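Local coordinates for protein extracellular ligand-binding receptor (Desulfohalobium retbaense DSM 5692, PDB 5ERE) that probably senses small molecules outside the cell, binding 2-oxo-4-methylpentanoate in a leucine-binding-protein-like domain and cytosine in a tandem PAS (Cache-like) sensor, at residues Asp342-Val347 / Leu438-Phe443; Val382-Thr387 / Ile450-Val455; Ala366-Leu371 / Ile390-Pro395; Glu335-Phe340 / Thr546-His551; Pro421-Ala426 / Thr553-Ala558. One frame throughout, in Å; residues are numbered along the deposited sequence.

Interaction 1 (Asp342-Val347 / Leu438-Phe443)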
# COMPACT_ATOMS: atom_id res chain seq x y z
N ASP A 342 -14.02 -19.56 7.65
CA ASP A 342 -14.85 -18.98 8.70
C ASP A 342 -16.30 -19.11 8.32
O ASP A 342 -17.14 -19.55 9.13
CB ASP A 342 -14.51 -17.51 8.95
CG ASP A 342 -13.19 -17.32 9.66
OD1 ASP A 342 -12.79 -18.23 10.41
OD2 ASP A 342 -12.55 -16.27 9.48
N MSE A 343 -16.62 -18.74 7.09
CA MSE A 343 -17.98 -18.88 6.61
C MSE A 343 -18.45 -20.30 6.67
O MSE A 343 -19.53 -20.59 7.18
CB MSE A 343 -18.12 -18.40 5.16
CG MSE A 343 -18.20 -16.93 4.97
SE MSE A 343 -18.05 -16.52 3.03
CE MSE A 343 -19.19 -17.76 2.53
N ASP A 344 -17.64 -21.21 6.12
CA ASP A 344 -17.98 -22.63 6.13
C ASP A 344 -18.30 -23.16 7.55
O ASP A 344 -19.30 -23.84 7.78
CB ASP A 344 -16.83 -23.42 5.51
CG ASP A 344 -17.23 -24.81 5.14
OD1 ASP A 344 -18.28 -24.98 4.48
OD2 ASP A 344 -16.48 -25.73 5.51
N ARG A 345 -17.44 -22.84 8.51
CA ARG A 345 -17.71 -23.23 9.90
C ARG A 345 -19.01 -22.64 10.46
O ARG A 345 -19.76 -23.31 11.20
CB ARG A 345 -16.57 -22.79 10.79
CG ARG A 345 -15.52 -23.83 11.01
CD ARG A 345 -14.61 -23.39 12.15
NE ARG A 345 -13.54 -22.51 11.68
CZ ARG A 345 -13.54 -21.18 11.77
NH1 ARG A 345 -14.56 -20.52 12.33
NH2 ARG A 345 -12.50 -20.50 11.29
N SER A 346 -19.27 -21.38 10.15
CA SER A 346 -20.46 -20.72 10.72
C SER A 346 -21.71 -21.33 10.11
O SER A 346 -22.70 -21.53 10.79
CB SER A 346 -20.45 -19.21 10.47
OG SER A 346 -20.65 -18.93 9.08
N VAL A 347 -21.68 -21.63 8.82
CA VAL A 347 -22.83 -22.21 8.15
C VAL A 347 -23.03 -23.66 8.58
O VAL A 347 -24.15 -24.12 8.70
CB VAL A 347 -22.68 -22.14 6.58
CG1 VAL A 347 -23.83 -22.80 5.89
CG2 VAL A 347 -22.63 -20.69 6.14
N LEU A 438 -22.61 -20.11 -0.38
CA LEU A 438 -22.10 -21.27 0.36
C LEU A 438 -23.26 -21.91 1.10
O LEU A 438 -23.92 -21.24 1.91
CB LEU A 438 -20.99 -20.85 1.33
CG LEU A 438 -20.43 -21.89 2.31
CD1 LEU A 438 -19.93 -23.12 1.65
CD2 LEU A 438 -19.31 -21.25 3.09
N GLU A 439 -23.52 -23.18 0.81
CA GLU A 439 -24.65 -23.89 1.44
C GLU A 439 -24.27 -25.18 2.14
O GLU A 439 -23.42 -25.94 1.67
CB GLU A 439 -25.72 -24.24 0.41
CG GLU A 439 -26.27 -23.05 -0.38
CD GLU A 439 -27.81 -22.94 -0.41
OE1 GLU A 439 -28.51 -23.68 0.33
OE2 GLU A 439 -28.33 -22.08 -1.16
N HIS A 440 -24.89 -25.41 3.29
CA HIS A 440 -24.79 -26.70 3.96
C HIS A 440 -26.17 -27.34 4.02
O HIS A 440 -27.17 -26.65 4.25
CB HIS A 440 -24.20 -26.57 5.36
CG HIS A 440 -22.72 -26.38 5.38
ND1 HIS A 440 -21.86 -27.29 5.97
CD2 HIS A 440 -21.93 -25.41 4.86
CE1 HIS A 440 -20.62 -26.86 5.84
NE2 HIS A 440 -20.63 -25.73 5.16
N PRO A 441 -26.22 -28.66 3.85
CA PRO A 441 -27.48 -29.37 4.04
C PRO A 441 -27.88 -29.43 5.50
O PRO A 441 -27.04 -29.40 6.40
CB PRO A 441 -27.19 -30.78 3.50
CG PRO A 441 -25.72 -30.96 3.77
CD PRO A 441 -25.10 -29.60 3.58
N VAL A 442 -29.18 -29.53 5.69
CA VAL A 442 -29.77 -29.67 7.01
C VAL A 442 -30.55 -30.96 7.15
O VAL A 442 -31.36 -31.30 6.30
CB VAL A 442 -30.73 -28.50 7.32
CG1 VAL A 442 -31.33 -28.68 8.72
CG2 VAL A 442 -30.01 -27.16 7.18
N PHE A 443 -30.34 -31.64 8.27
CA PHE A 443 -31.04 -32.90 8.55
C PHE A 443 -31.79 -32.81 9.88
O PHE A 443 -31.27 -32.25 10.85
CB PHE A 443 -30.05 -34.08 8.59
CG PHE A 443 -29.14 -34.15 7.39
CD1 PHE A 443 -27.97 -33.42 7.34
CD2 PHE A 443 -29.48 -34.93 6.30
CE1 PHE A 443 -27.16 -33.47 6.23
CE2 PHE A 443 -28.67 -34.99 5.20
CZ PHE A 443 -27.51 -34.26 5.17
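Met343, Asp344 and Val347 of the long helix 324-357 lie against Leu438 and His440 of strand 434-443, the helix-on-sheet layer of a PAS-like (Cache) sensor domain. The two axes run nearly the same way, 27° apart. Met343, deposited as selenomethionine, bends at its third torsion (chi3 46°), which turns its methyl CE back to Leu438 CD2, 3.5 Å away; a long flexible chain suits this buried spot beside Leu438. Asp344 comes next, with CG anti to the backbone N, a torsion that carries the carboxylate to the strand. There OD1 accepts a hydrogen bond from His440 NE2 at 2.6 Å. The acceptor lies close to the imidazole plane, yet the donor meets OD1 from well above the carboxylate plane, the two flat groups being 43° apart. His551 NE2 bonds to the same OD1, so two imidazoles share one oxygen, and a negative charge on Asp344 would probably be stabilised between them. One turn after Met343, Val347 points at the strand, its compact branches fitting between helix and sheet. Glu439 turns to the opposite side of the strand, toward Ser452 and the cytosine pocket. Val347 CG1 ends 3.4 Å from His440 CD2.

Interaction 2 (Val382-Thr387 / Ile450-Val455). With CYT (6-aminopyrimidin-2(1H)-one), chain C.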
# COMPACT_ATOMS: atom_id res chain seq x y z
N VAL A 382 -30.20 -17.42 3.95
CA VAL A 382 -31.49 -18.03 3.74
C VAL A 382 -31.52 -19.48 4.14
O VAL A 382 -30.47 -20.16 4.27
CB VAL A 382 -31.94 -17.94 2.28
CG1 VAL A 382 -32.01 -16.50 1.83
CG2 VAL A 382 -31.01 -18.75 1.37
N THR A 383 -32.73 -19.98 4.34
CA THR A 383 -32.97 -21.40 4.36
C THR A 383 -33.79 -21.72 3.13
O THR A 383 -34.53 -20.87 2.64
CB THR A 383 -33.69 -21.87 5.63
OG1 THR A 383 -34.90 -21.13 5.82
CG2 THR A 383 -32.77 -21.69 6.82
N VAL A 384 -33.61 -22.95 2.66
CA VAL A 384 -34.14 -23.46 1.39
C VAL A 384 -34.66 -24.88 1.64
O VAL A 384 -33.90 -25.74 2.10
CB VAL A 384 -33.04 -23.50 0.29
CG1 VAL A 384 -33.62 -23.99 -1.04
CG2 VAL A 384 -32.40 -22.14 0.12
N ASP A 385 -35.92 -25.14 1.32
CA ASP A 385 -36.51 -26.45 1.62
C ASP A 385 -36.16 -27.55 0.61
O ASP A 385 -35.48 -27.31 -0.41
CB ASP A 385 -38.05 -26.34 1.76
CG ASP A 385 -38.77 -25.98 0.46
OD1 ASP A 385 -38.23 -26.21 -0.65
OD2 ASP A 385 -39.92 -25.48 0.55
N ALA A 386 -36.64 -28.75 0.89
CA ALA A 386 -36.29 -29.94 0.10
C ALA A 386 -36.70 -29.79 -1.38
O ALA A 386 -36.25 -30.56 -2.22
CB ALA A 386 -36.94 -31.18 0.73
N THR A 387 -37.52 -28.78 -1.69
CA THR A 387 -37.96 -28.50 -3.06
C THR A 387 -37.11 -27.44 -3.77
O THR A 387 -37.25 -27.22 -4.96
CB THR A 387 -39.44 -28.03 -3.09
OG1 THR A 387 -39.52 -26.62 -2.83
CG2 THR A 387 -40.26 -28.77 -2.04
N ILE A 450 -33.89 -32.12 5.07
CA ILE A 450 -35.00 -31.17 5.04
C ILE A 450 -34.69 -29.89 4.24
O ILE A 450 -35.54 -29.04 4.11
CB ILE A 450 -35.42 -30.82 6.47
CG1 ILE A 450 -34.33 -30.07 7.23
CG2 ILE A 450 -35.78 -32.10 7.22
CD1 ILE A 450 -34.80 -29.57 8.61
N GLY A 451 -33.48 -29.79 3.70
CA GLY A 451 -33.12 -28.63 2.89
C GLY A 451 -31.75 -28.12 3.23
O GLY A 451 -30.85 -28.89 3.58
N SER A 452 -31.57 -26.81 3.17
CA SER A 452 -30.23 -26.26 3.28
C SER A 452 -30.23 -24.86 3.84
O SER A 452 -31.24 -24.16 3.79
CB SER A 452 -29.53 -26.26 1.91
OG SER A 452 -30.28 -25.49 0.97
N VAL A 453 -29.07 -24.47 4.35
CA VAL A 453 -28.85 -23.13 4.86
C VAL A 453 -27.69 -22.52 4.12
O VAL A 453 -26.68 -23.19 3.82
CB VAL A 453 -28.64 -23.16 6.41
CG1 VAL A 453 -27.44 -24.01 6.80
CG2 VAL A 453 -28.50 -21.75 6.97
N SER A 454 -27.85 -21.23 3.78
CA SER A 454 -26.98 -20.48 2.86
C SER A 454 -26.40 -19.15 3.40
O SER A 454 -27.07 -18.44 4.16
CB SER A 454 -27.77 -20.17 1.59
OG SER A 454 -27.23 -19.08 0.86
N VAL A 455 -25.16 -18.86 3.04
CA VAL A 455 -24.63 -17.49 3.09
C VAL A 455 -24.34 -17.10 1.66
O VAL A 455 -23.59 -17.78 0.98
CB VAL A 455 -23.33 -17.34 3.91
CG1 VAL A 455 -22.74 -15.93 3.77
CG2 VAL A 455 -23.61 -17.59 5.40
N3 CYT C . -30.00 -16.36 -3.34
C4 CYT C . -29.62 -16.83 -2.15
N1 CYT C . -29.48 -18.47 -4.32
C2 CYT C . -29.94 -17.15 -4.45
O2 CYT C . -30.25 -16.72 -5.58
N4 CYT C . -29.72 -15.99 -1.08
C5 CYT C . -29.15 -18.18 -1.99
C6 CYT C . -29.10 -18.96 -3.09
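Val382 and Ser454 stand side by side on one face of an antiparallel strand pair in the PAS-like sensor sheet, and both border the cytosine pocket. Strands 378-385 and 449-457 meet here at 159°, and the side chains alternate between two faces. On the pocket face, Val382 sends its branches different ways: CG2 rests on Ser454 CB at 3.5 Å, while CG1, anti to the carbonyl carbon, reaches toward the ligand and comes 3.7 Å from CYT N4. Ser454 turns OG anti to its own N (chi1 159°), bringing the hydroxyl 3.6 Å from CYT C5, where Asp437 also bonds it. The base is hydrogen-bonded by Glu431, Gln409 and Val430. Farther along this face, Ser452 OG lies beside Val384 CB, 3.5 Å away, and is held by Glu439 OE1; a small hydroxyl fits beside a beta-branched neighbour and still reaches the acid. Thr383 and Val453 occupy the other face, turned to the helices, with Leu354 and Leu368 touching both. Thr383 spends its hydroxyl on the Leu359 carbonyl, so its methyl is left for the apolar layer. Gly451, with no side chain, lets its CA come 3.1 Å from Val384 O. In the neighbouring hydrogen-bonded pair, Val384 with Ser452, Ser452 N gives to Val384 O at 2.8 Å.

Interaction 3 (Ala366-Leu371 / Ile390-Pro395)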
# COMPACT_ATOMS: atom_id res chain seq x y z
N ALA A 366 -33.96 -16.71 14.02
CA ALA A 366 -32.95 -16.30 14.99
C ALA A 366 -31.57 -16.86 14.67
O ALA A 366 -30.54 -16.22 14.87
CB ALA A 366 -33.37 -16.74 16.42
N ILE A 367 -31.56 -18.11 14.22
CA ILE A 367 -30.34 -18.75 13.75
C ILE A 367 -29.82 -17.93 12.57
O ILE A 367 -28.64 -17.55 12.53
CB ILE A 367 -30.62 -20.21 13.42
CG1 ILE A 367 -30.90 -20.96 14.74
CG2 ILE A 367 -29.46 -20.86 12.66
CD1 ILE A 367 -31.55 -22.33 14.60
N LEU A 368 -30.71 -17.59 11.65
CA LEU A 368 -30.34 -16.82 10.46
C LEU A 368 -29.82 -15.43 10.82
O LEU A 368 -28.80 -15.00 10.27
CB LEU A 368 -31.54 -16.70 9.50
CG LEU A 368 -31.88 -17.95 8.66
CD1 LEU A 368 -33.04 -17.66 7.73
CD2 LEU A 368 -30.68 -18.50 7.85
N GLU A 369 -30.48 -14.75 11.76
CA GLU A 369 -30.07 -13.42 12.13
C GLU A 369 -28.68 -13.39 12.71
O GLU A 369 -27.93 -12.45 12.50
CB GLU A 369 -31.06 -12.83 13.15
CG GLU A 369 -32.39 -12.53 12.53
CD GLU A 369 -32.38 -11.26 11.76
OE1 GLU A 369 -31.33 -10.59 11.82
OE2 GLU A 369 -33.42 -10.88 11.16
N THR A 370 -28.38 -14.39 13.52
CA THR A 370 -27.05 -14.54 14.12
C THR A 370 -26.00 -14.91 13.03
O THR A 370 -24.93 -14.32 12.94
CB THR A 370 -27.09 -15.62 15.22
OG1 THR A 370 -27.96 -15.19 16.29
CG2 THR A 370 -25.71 -15.93 15.80
N LEU A 371 -26.33 -15.87 12.19
CA LEU A 371 -25.42 -16.30 11.09
C LEU A 371 -24.95 -15.12 10.23
O LEU A 371 -23.77 -14.97 9.89
CB LEU A 371 -26.12 -17.34 10.22
CG LEU A 371 -25.28 -17.88 9.03
CD1 LEU A 371 -24.04 -18.62 9.51
CD2 LEU A 371 -26.15 -18.77 8.22
N ILE A 390 -36.74 -20.98 -1.38
CA ILE A 390 -36.33 -20.17 -0.25
C ILE A 390 -37.53 -19.96 0.66
O ILE A 390 -38.57 -19.48 0.21
CB ILE A 390 -35.77 -18.81 -0.69
CG1 ILE A 390 -34.52 -19.03 -1.57
CG2 ILE A 390 -35.42 -17.98 0.53
CD1 ILE A 390 -33.92 -17.76 -2.12
N VAL A 391 -37.37 -20.32 1.94
CA VAL A 391 -38.47 -20.31 2.90
C VAL A 391 -38.20 -19.38 4.09
O VAL A 391 -39.07 -19.19 4.91
CB VAL A 391 -38.77 -21.73 3.44
CG1 VAL A 391 -39.19 -22.65 2.30
CG2 VAL A 391 -37.58 -22.31 4.21
N ASN A 392 -37.00 -18.82 4.18
CA ASN A 392 -36.71 -17.86 5.23
C ASN A 392 -35.44 -17.09 4.86
O ASN A 392 -34.65 -17.55 4.05
CB ASN A 392 -36.59 -18.58 6.59
CG ASN A 392 -36.82 -17.64 7.78
OD1 ASN A 392 -37.07 -16.46 7.61
ND2 ASN A 392 -36.76 -18.18 9.01
N VAL A 393 -35.27 -15.89 5.42
CA VAL A 393 -34.13 -15.03 5.12
C VAL A 393 -33.87 -14.04 6.24
O VAL A 393 -34.80 -13.55 6.86
CB VAL A 393 -34.35 -14.23 3.81
CG1 VAL A 393 -35.58 -13.30 3.92
CG2 VAL A 393 -33.09 -13.42 3.44
N ALA A 394 -32.59 -13.76 6.49
CA ALA A 394 -32.16 -12.63 7.25
C ALA A 394 -31.06 -11.90 6.49
O ALA A 394 -30.21 -12.55 5.90
CB ALA A 394 -31.65 -13.06 8.64
N PRO A 395 -31.05 -10.56 6.51
CA PRO A 395 -31.99 -9.60 7.10
C PRO A 395 -33.37 -9.70 6.54
O PRO A 395 -33.54 -10.04 5.36
CB PRO A 395 -31.38 -8.26 6.74
CG PRO A 395 -29.96 -8.54 6.64
CD PRO A 395 -29.90 -9.86 5.93
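Leu368, with CG anti to its carbonyl carbon (chi1 -76°) and an extended second torsion, carries CD1 from helix 362-374 onto strand 390-394, while Asn392 turns its amide toward it with CG anti to its backbone N (chi1 -158°). This is helix-on-sheet packing in the PAS-like sensor domain, the axes 35° apart. Leu368 CD1 sits over the face of the amide, 3.8 Å from Asn392 CG, the two chains slanting past each other, so the leucine methyl covers an amide whose polar ends are engaged: OD1 accepts from Val393 N and ND2 bonds to Ser365. Asn392 also shares with Val391 the classic beta bulge that faces Thr383. Ala394 suits the closest backbone approach, since its methyl leaves room for the helix; Leu368 CB sits 3.7 Å from Ala394 CB. Partly exposed Glu369 folds at chi2 and brings its carboxylate, with CG, against the same methyl, Glu369 CD 3.7 Å from Ala394 CB.

Interaction 4 (Glu335-Phe340 / Thr546-His551)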
# COMPACT_ATOMS: atom_id res chain seq x y z
N GLU A 335 -5.77 -14.85 3.09
CA GLU A 335 -6.87 -14.13 3.70
C GLU A 335 -8.18 -14.69 3.16
O GLU A 335 -9.11 -14.91 3.93
CB GLU A 335 -6.78 -12.63 3.45
CG GLU A 335 -7.95 -11.88 4.06
CD GLU A 335 -7.72 -10.39 4.16
OE1 GLU A 335 -6.72 -9.92 3.59
OE2 GLU A 335 -8.54 -9.69 4.79
N LEU A 336 -8.23 -14.94 1.85
CA LEU A 336 -9.42 -15.49 1.23
C LEU A 336 -9.76 -16.89 1.77
O LEU A 336 -10.92 -17.17 2.04
CB LEU A 336 -9.27 -15.55 -0.30
CG LEU A 336 -9.33 -14.18 -1.00
CD1 LEU A 336 -8.80 -14.21 -2.44
CD2 LEU A 336 -10.76 -13.54 -0.94
N ASN A 337 -8.78 -17.78 1.91
CA ASN A 337 -9.06 -19.11 2.46
C ASN A 337 -9.59 -19.05 3.88
O ASN A 337 -10.48 -19.80 4.23
CB ASN A 337 -7.82 -20.01 2.41
CG ASN A 337 -7.50 -20.47 0.97
OD1 ASN A 337 -8.41 -20.66 0.14
ND2 ASN A 337 -6.22 -20.61 0.66
N ALA A 338 -9.04 -18.15 4.69
CA ALA A 338 -9.49 -18.02 6.06
C ALA A 338 -10.90 -17.40 6.14
O ALA A 338 -11.72 -17.73 7.01
CB ALA A 338 -8.51 -17.20 6.84
N ILE A 339 -11.20 -16.48 5.25
CA ILE A 339 -12.57 -15.98 5.21
C ILE A 339 -13.54 -17.10 4.85
O ILE A 339 -14.55 -17.30 5.54
CB ILE A 339 -12.71 -14.80 4.22
CG1 ILE A 339 -11.96 -13.62 4.82
CG2 ILE A 339 -14.15 -14.47 3.99
CD1 ILE A 339 -11.76 -12.45 3.84
N PHE A 340 -13.25 -17.84 3.78
CA PHE A 340 -14.08 -18.97 3.40
C PHE A 340 -14.20 -20.03 4.52
O PHE A 340 -15.26 -20.61 4.72
CB PHE A 340 -13.51 -19.65 2.15
CG PHE A 340 -13.88 -18.98 0.83
CD1 PHE A 340 -15.20 -18.63 0.53
CD2 PHE A 340 -12.90 -18.75 -0.14
CE1 PHE A 340 -15.52 -18.03 -0.72
CE2 PHE A 340 -13.21 -18.15 -1.35
CZ PHE A 340 -14.53 -17.78 -1.63
N THR A 546 -2.54 -19.00 -8.18
CA THR A 546 -2.88 -20.06 -7.26
C THR A 546 -4.40 -20.22 -7.27
O THR A 546 -5.09 -19.63 -8.10
CB THR A 546 -2.32 -19.78 -5.81
OG1 THR A 546 -2.53 -20.92 -4.99
CG2 THR A 546 -2.98 -18.56 -5.15
N SER A 547 -4.92 -21.05 -6.38
CA SER A 547 -6.34 -21.32 -6.33
C SER A 547 -6.84 -21.20 -4.91
O SER A 547 -6.13 -21.47 -3.95
CB SER A 547 -6.66 -22.70 -6.90
OG SER A 547 -6.38 -22.76 -8.28
N ILE A 548 -8.08 -20.75 -4.81
CA ILE A 548 -8.84 -20.69 -3.57
C ILE A 548 -10.23 -21.28 -3.78
O ILE A 548 -10.82 -21.16 -4.86
CB ILE A 548 -8.99 -19.25 -3.08
CG1 ILE A 548 -9.45 -18.36 -4.26
CG2 ILE A 548 -7.68 -18.76 -2.51
CD1 ILE A 548 -10.18 -17.25 -3.83
N GLY A 549 -10.77 -21.90 -2.74
CA GLY A 549 -12.13 -22.42 -2.83
C GLY A 549 -12.53 -23.37 -1.73
O GLY A 549 -11.79 -23.56 -0.77
N LEU A 550 -13.71 -23.96 -1.88
CA LEU A 550 -14.24 -24.95 -0.96
C LEU A 550 -15.07 -26.00 -1.69
O LEU A 550 -15.69 -25.71 -2.71
CB LEU A 550 -15.13 -24.30 0.12
CG LEU A 550 -14.59 -23.29 1.14
CD1 LEU A 550 -15.76 -22.64 1.91
CD2 LEU A 550 -13.64 -24.00 2.13
N HIS A 551 -15.07 -27.21 -1.13
CA HIS A 551 -16.03 -28.24 -1.51
C HIS A 551 -16.00 -28.55 -3.01
O HIS A 551 -17.05 -28.86 -3.60
CB HIS A 551 -17.45 -27.83 -1.11
CG HIS A 551 -17.60 -27.47 0.34
ND1 HIS A 551 -17.23 -28.33 1.36
CD2 HIS A 551 -18.07 -26.35 0.94
CE1 HIS A 551 -17.48 -27.76 2.52
NE2 HIS A 551 -17.99 -26.56 2.30
O HOH W 1 -10.84 -22.08 1.36
O HOH W 2 -8.47 -23.25 -1.04
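Helix segment 335-340 and strand segment 546-550 run almost parallel, their axes 6° apart and 8.1 Å away at closest approach, with Asn337 and Ile548 the nearest residues by CA. Ile548 CD1 reaches Leu336 CD1 at 3.6 Å and meets the Phe340 ring at its edge, 4.0 Å from CE2, the two side chains crossing at about a right angle. CG1 lies between the backbone N and the carbonyl carbon (chi1 48°), which leaves CG2 anti to the carbonyl carbon and 3.3 Å from Asn337 OD1. Long, branched apolar chains suit this filling between helix and sheet. Here helix 324-357, which also packs on the cytosine-binding domain, lies along a five-stranded antiparallel sheet, probably the second unit of the tandem PAS sensor; helix 461-470 joins it through Ile465, which touches Leu336, and Phe462, which touches Ile548. At the partly exposed side the contact turns polar. Asn337 suits that border, because its OD1 accepts from two waters that tie it to Gly549: one, 3.1 Å from Asn337 OD1, also donates to Gly549 O, and the other, 2.8 Å from Asn337 OD1, accepts from Gly549 N. Gly549 takes extended backbone angles open to a glycine. Farther along, Leu550 points to the helix and sets CD1 3.5 Å from Phe340 O and 3.7 Å from Phe340 CB.

Interaction 5 (Pro421-Ala426 / Thr553-Ala558)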
# COMPACT_ATOMS: atom_id res chain seq x y z
N PRO A 421 -22.27 -30.23 1.54
CA PRO A 421 -22.09 -28.79 1.35
C PRO A 421 -21.60 -28.44 -0.04
O PRO A 421 -20.91 -29.23 -0.66
CB PRO A 421 -21.01 -28.42 2.36
CG PRO A 421 -20.97 -29.55 3.34
CD PRO A 421 -21.40 -30.77 2.60
N VAL A 422 -21.93 -27.25 -0.49
CA VAL A 422 -21.47 -26.75 -1.79
C VAL A 422 -21.04 -25.29 -1.69
O VAL A 422 -21.49 -24.54 -0.79
CB VAL A 422 -22.56 -26.92 -2.87
CG1 VAL A 422 -22.88 -28.40 -3.09
CG2 VAL A 422 -23.86 -26.15 -2.48
N LEU A 423 -20.14 -24.89 -2.59
CA LEU A 423 -19.83 -23.49 -2.84
C LEU A 423 -20.19 -23.26 -4.28
O LEU A 423 -19.71 -24.01 -5.13
CB LEU A 423 -18.35 -23.15 -2.56
CG LEU A 423 -17.94 -21.68 -2.75
CD1 LEU A 423 -18.59 -20.77 -1.65
CD2 LEU A 423 -16.46 -21.48 -2.77
N SER A 424 -21.02 -22.25 -4.57
CA SER A 424 -21.45 -22.06 -5.96
C SER A 424 -20.37 -21.42 -6.81
O SER A 424 -19.42 -20.81 -6.32
CB SER A 424 -22.73 -21.20 -6.03
OG SER A 424 -22.44 -19.83 -5.80
N GLN A 425 -20.52 -21.57 -8.13
CA GLN A 425 -19.86 -20.71 -9.10
C GLN A 425 -20.47 -19.32 -8.95
O GLN A 425 -21.50 -19.19 -8.34
CB GLN A 425 -20.10 -21.21 -10.53
CG GLN A 425 -19.74 -22.64 -10.82
CD GLN A 425 -18.24 -22.91 -10.72
OE1 GLN A 425 -17.41 -21.99 -10.77
NE2 GLN A 425 -17.88 -24.18 -10.57
N ALA A 426 -19.86 -18.30 -9.55
CA ALA A 426 -20.42 -16.94 -9.56
C ALA A 426 -21.59 -16.84 -10.54
O ALA A 426 -21.38 -16.82 -11.75
CB ALA A 426 -19.34 -15.94 -9.90
N THR A 553 -15.20 -26.47 -5.45
CA THR A 553 -15.37 -25.27 -6.28
C THR A 553 -14.18 -24.37 -6.02
O THR A 553 -14.00 -23.82 -4.94
CB THR A 553 -16.68 -24.53 -5.97
OG1 THR A 553 -17.76 -25.41 -6.23
CG2 THR A 553 -16.83 -23.22 -6.83
N ASN A 554 -13.30 -24.33 -6.99
CA ASN A 554 -12.09 -23.55 -6.89
C ASN A 554 -12.04 -22.42 -7.91
O ASN A 554 -12.52 -22.57 -9.03
CB ASN A 554 -10.88 -24.48 -7.03
CG ASN A 554 -10.90 -25.61 -6.00
OD1 ASN A 554 -10.83 -25.37 -4.80
ND2 ASN A 554 -11.03 -26.83 -6.48
N TYR A 555 -11.46 -21.30 -7.48
CA TYR A 555 -11.23 -20.12 -8.31
C TYR A 555 -9.76 -19.89 -8.42
O TYR A 555 -9.00 -20.10 -7.45
CB TYR A 555 -11.88 -18.86 -7.71
CG TYR A 555 -13.28 -19.10 -7.26
CD1 TYR A 555 -14.31 -19.22 -8.17
CD2 TYR A 555 -13.57 -19.23 -5.92
CE1 TYR A 555 -15.60 -19.46 -7.74
CE2 TYR A 555 -14.82 -19.46 -5.50
CZ TYR A 555 -15.84 -19.58 -6.40
OH TYR A 555 -17.11 -19.81 -5.92
N ARG A 556 -9.35 -19.41 -9.58
CA ARG A 556 -7.97 -19.04 -9.79
C ARG A 556 -7.76 -17.60 -9.40
O ARG A 556 -8.54 -16.72 -9.78
CB ARG A 556 -7.54 -19.26 -11.25
CG ARG A 556 -7.91 -20.60 -11.80
CD ARG A 556 -6.99 -21.74 -11.30
NE ARG A 556 -7.31 -23.00 -11.96
CZ ARG A 556 -7.76 -24.11 -11.37
NH1 ARG A 556 -7.92 -24.18 -10.06
NH2 ARG A 556 -8.02 -25.19 -12.11
N LEU A 557 -6.68 -17.39 -8.65
CA LEU A 557 -6.26 -16.12 -8.09
C LEU A 557 -4.93 -15.81 -8.72
O LEU A 557 -3.95 -16.53 -8.48
CB LEU A 557 -6.16 -16.20 -6.56
CG LEU A 557 -5.83 -14.92 -5.79
CD1 LEU A 557 -7.07 -13.99 -5.74
CD2 LEU A 557 -5.37 -15.28 -4.37
N ALA A 558 -4.91 -14.76 -9.54
CA ALA A 558 -3.72 -14.44 -10.32
C ALA A 558 -3.23 -13.05 -9.99
O ALA A 558 -4.02 -12.11 -9.82
CB ALA A 558 -4.01 -14.54 -11.78
O HOH W 3 -18.74 -26.90 -4.31
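Two hydroxyls of strand 553-561 grip consecutive carbonyls of segment 421-426: Tyr555 OH donates to Ser424 O at 2.5 Å, and Thr553 OG1 donates to Leu423 O at 2.6 Å. They join what are probably the two sheets of the tandem PAS sensor, for 422-423 is an edge partner of strand 434-443 in the cytosine-binding unit, and 553-561 is an inner strand of the following sheet. The tyrosine bond is nearly straight on the carbonyl (C=O...O angle 163°), and Ser424 O lies in the plane of the ring, at its edge; a long rigid phenol can reach this far while its ring stays in the apolar layer. Thr553 sets OG1 anti to its carbonyl carbon (chi1 -60°), which presents the hydroxyl to Leu423 and lets CG2 lie 3.6 Å from Ser424 O. A water reinforces the junction, donating to Thr553 OG1 and accepting from Leu423 N, while Arg414 also bonds to Leu423 O. Ser424 turns its side chain away from the strand, OG bonding to Gln425 O and Asp437 N, toward the cytosine pocket. Packing closes the rest: Leu423, touching Ile436 and Leu438, slants across the tyrosine with CD2 3.8 Å from Tyr555 CE2.

How the interactions relate
After the N-terminal ligand-binding domain, helix 324-357 serves both sensor units: its 335-340 part opens interaction 4, the widest loop, and the following turns open interaction 1, nested inside it. Helix 362-374 then opens interaction 3, which closes at strand 390-394 and nests within interaction 1. Interaction 2 starts between those two segments, so it crosses interaction 3; it also crosses interaction 1, closing on strand 449-457 beside strand 434-443. Interaction 5 begins at 421-426, after interaction 3 has closed, and crosses interactions 1, 2 and 4. Interactions 1 to 3 build the cytosine-binding unit, whereas 4 and 5 fasten the second sheet, through neighbouring strands 541-550 and 553-561, to the helix and the first sheet.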